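Local coordinates for protein acyl-CoA dehydrogenase (Bacillus subtilis, PDB 5LNX) that catalyses the FAD-dependent oxidation of a 2,3-saturated acyl-CoA to the 2,3-dehydroacyl-CoA, passing the electrons to an acceptor, at residues Tyr146-Ser151 and Tyr164-Leu169. Sequence-based numbering, arbitrary orientation.
Sequences YLLNGS and YITFAL
The beta-domain in the middle of an acyl-CoA dehydrogenase buries its core between two sheets, and here Leu148, from one sheet, meets Ala168 and Thr166 of the other. No hydrogen bond joins 146-151 to 164-169; the contact is purely apolar and small, about 86 Å² in all. One methyl of Leu148 does the touching: CD2 lies 4.2 Å from Ala168 CB and, more loosely, 4.4 Å from Thr166 CG2, reaching alternate residues on the same face of the strand. The leucine's CB does not aim at that strand; with chi1 at -89° and CD1 turned to 75° in chi2, CD2 is left extended, anti to CA, and reaches across. Thr166 offers its methyl while OG1 turns back to Tyr164 O, 2.7 Å away and well above the carbonyl plane, giving this buried threonine's hydroxyl a backbone acceptor, though not on a lone pair. Phe167, between the two contact residues, points away and meets Phe121 of the FAD pocket; the Thr166 side chain is about 9 Å from a bound FAD, near the site without lining it. Around the contact, Ala139 touches Leu148 and Ala168, Phe212 of strand 207-212 packs on Leu148 and Thr166, and strand 179-185 contributes Phe182 against Ala168 and Val184 against Thr166.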
loop_
_atom_site.group_PDB
_atom_site.type_symbol
_atom_site.label_atom_id
_atom_site.label_comp_id
_atom_site.label_asym_id
_atom_site.label_seq_id
_atom_site.Cartn_x
_atom_site.Cartn_y
_atom_site.Cartn_z
ATOM N N TYR D 146 38.959 -0.881 34.166
ATOM C CA TYR D 146 38.708 -0.344 32.818
ATOM C C TYR D 146 38.249 1.095 32.938
ATOM O O TYR D 146 37.542 1.462 33.869
ATOM C CB TYR D 146 37.650 -1.122 32.051
ATOM C CG TYR D 146 38.100 -2.428 31.453
ATOM C CD1 TYR D 146 38.473 -2.523 30.111
ATOM C CD2 TYR D 146 38.073 -3.595 32.206
ATOM C CE1 TYR D 146 38.837 -3.743 29.548
ATOM C CE2 TYR D 146 38.425 -4.822 31.655
ATOM C CZ TYR D 146 38.809 -4.897 30.332
ATOM O OH TYR D 146 39.172 -6.115 29.797
ATOM N N LEU D 147 38.615 1.882 31.938
ATOM C CA LEU D 147 38.412 3.327 31.955
ATOM C C LEU D 147 37.668 3.724 30.691
ATOM O O LEU D 147 38.230 3.748 29.585
ATOM C CB LEU D 147 39.751 4.065 32.057
ATOM C CG LEU D 147 39.685 5.405 32.803
ATOM N N LEU D 148 36.387 4.038 30.871
ATOM C CA LEU D 148 35.454 4.248 29.754
ATOM C C LEU D 148 35.293 5.721 29.382
ATOM O O LEU D 148 35.233 6.595 30.246
ATOM C CB LEU D 148 34.097 3.629 30.063
ATOM C CG LEU D 148 33.997 2.161 29.634
ATOM C CD1 LEU D 148 34.775 1.282 30.589
ATOM C CD2 LEU D 148 32.553 1.707 29.528
ATOM N N ASN D 149 35.266 5.988 28.084
ATOM C CA ASN D 149 35.185 7.371 27.592
ATOM C C ASN D 149 34.370 7.499 26.325
ATOM O O ASN D 149 34.592 6.771 25.356
ATOM C CB ASN D 149 36.573 7.949 27.315
ATOM C CG ASN D 149 37.174 8.616 28.530
ATOM O OD1 ASN D 149 36.729 9.693 28.936
ATOM N ND2 ASN D 149 38.148 7.962 29.140
ATOM N N GLY D 150 33.446 8.457 26.347
ATOM C CA GLY D 150 32.501 8.671 25.253
ATOM C C GLY D 150 31.058 8.824 25.718
ATOM O O GLY D 150 30.777 9.020 26.904
ATOM N N SER D 151 30.135 8.722 24.771
ATOM C CA SER D 151 28.720 9.011 25.043
ATOM C C SER D 151 27.769 8.037 24.371
ATOM O O SER D 151 28.002 7.568 23.254
ATOM C CB SER D 151 28.362 10.428 24.596
ATOM O OG SER D 151 28.076 10.458 23.215
ATOM N N TYR D 164 23.670 -1.039 33.583
ATOM C CA TYR D 164 23.716 -0.749 32.134
ATOM C C TYR D 164 24.702 -1.672 31.404
ATOM O O TYR D 164 25.916 -1.530 31.533
ATOM C CB TYR D 164 24.099 0.707 31.846
ATOM C CG TYR D 164 23.190 1.764 32.420
ATOM C CD1 TYR D 164 23.194 2.033 33.780
ATOM C CD2 TYR D 164 22.402 2.572 31.602
ATOM C CE1 TYR D 164 22.386 3.026 34.331
ATOM C CE2 TYR D 164 21.598 3.577 32.144
ATOM C CZ TYR D 164 21.602 3.795 33.510
ATOM O OH TYR D 164 20.802 4.756 34.078
ATOM N N ILE D 165 24.158 -2.591 30.601
ATOM C CA ILE D 165 24.969 -3.434 29.713
ATOM C C ILE D 165 25.511 -2.558 28.590
ATOM O O ILE D 165 24.761 -2.083 27.730
ATOM C CB ILE D 165 24.185 -4.614 29.104
ATOM C CG1 ILE D 165 23.518 -5.459 30.184
ATOM C CG2 ILE D 165 25.096 -5.459 28.242
ATOM C CD1 ILE D 165 24.356 -5.755 31.420
ATOM N N THR D 166 26.816 -2.298 28.661
ATOM C CA THR D 166 27.432 -1.209 27.908
ATOM C C THR D 166 28.496 -1.747 26.998
ATOM O O THR D 166 29.348 -2.542 27.415
ATOM C CB THR D 166 28.082 -0.134 28.821
ATOM O OG1 THR D 166 27.172 0.242 29.854
ATOM C CG2 THR D 166 28.435 1.130 28.016
ATOM N N PHE D 167 28.506 -1.202 25.790
ATOM C CA PHE D 167 29.414 -1.651 24.741
ATOM C C PHE D 167 30.426 -0.566 24.406
ATOM O O PHE D 167 30.060 0.589 24.186
ATOM C CB PHE D 167 28.624 -2.086 23.494
ATOM C CG PHE D 167 27.666 -3.202 23.768
ATOM C CD1 PHE D 167 28.064 -4.519 23.680
ATOM C CD2 PHE D 167 26.378 -2.919 24.198
ATOM C CE1 PHE D 167 27.181 -5.540 23.973
ATOM C CE2 PHE D 167 25.499 -3.932 24.513
ATOM C CZ PHE D 167 25.893 -5.248 24.394
ATOM N N ALA D 168 31.688 -0.969 24.320
ATOM C CA ALA D 168 32.801 -0.016 24.210
ATOM C C ALA D 168 34.026 -0.649 23.542
ATOM O O ALA D 168 34.338 -1.803 23.800
ATOM C CB ALA D 168 33.143 0.536 25.590
ATOM N N LEU D 169 34.703 0.117 22.684
ATOM C CA LEU D 169 35.959 -0.324 21.996
ATOM C C LEU D 169 37.131 -0.642 22.929
ATOM O O LEU D 169 37.571 0.221 23.698
ATOM C CB LEU D 169 36.447 0.758 21.037
ATOM C CG LEU D 169 35.628 0.991 19.782
ATOM C CD1 LEU D 169 36.140 2.234 19.075
ATOM C CD2 LEU D 169 35.662 -0.215 18.865
#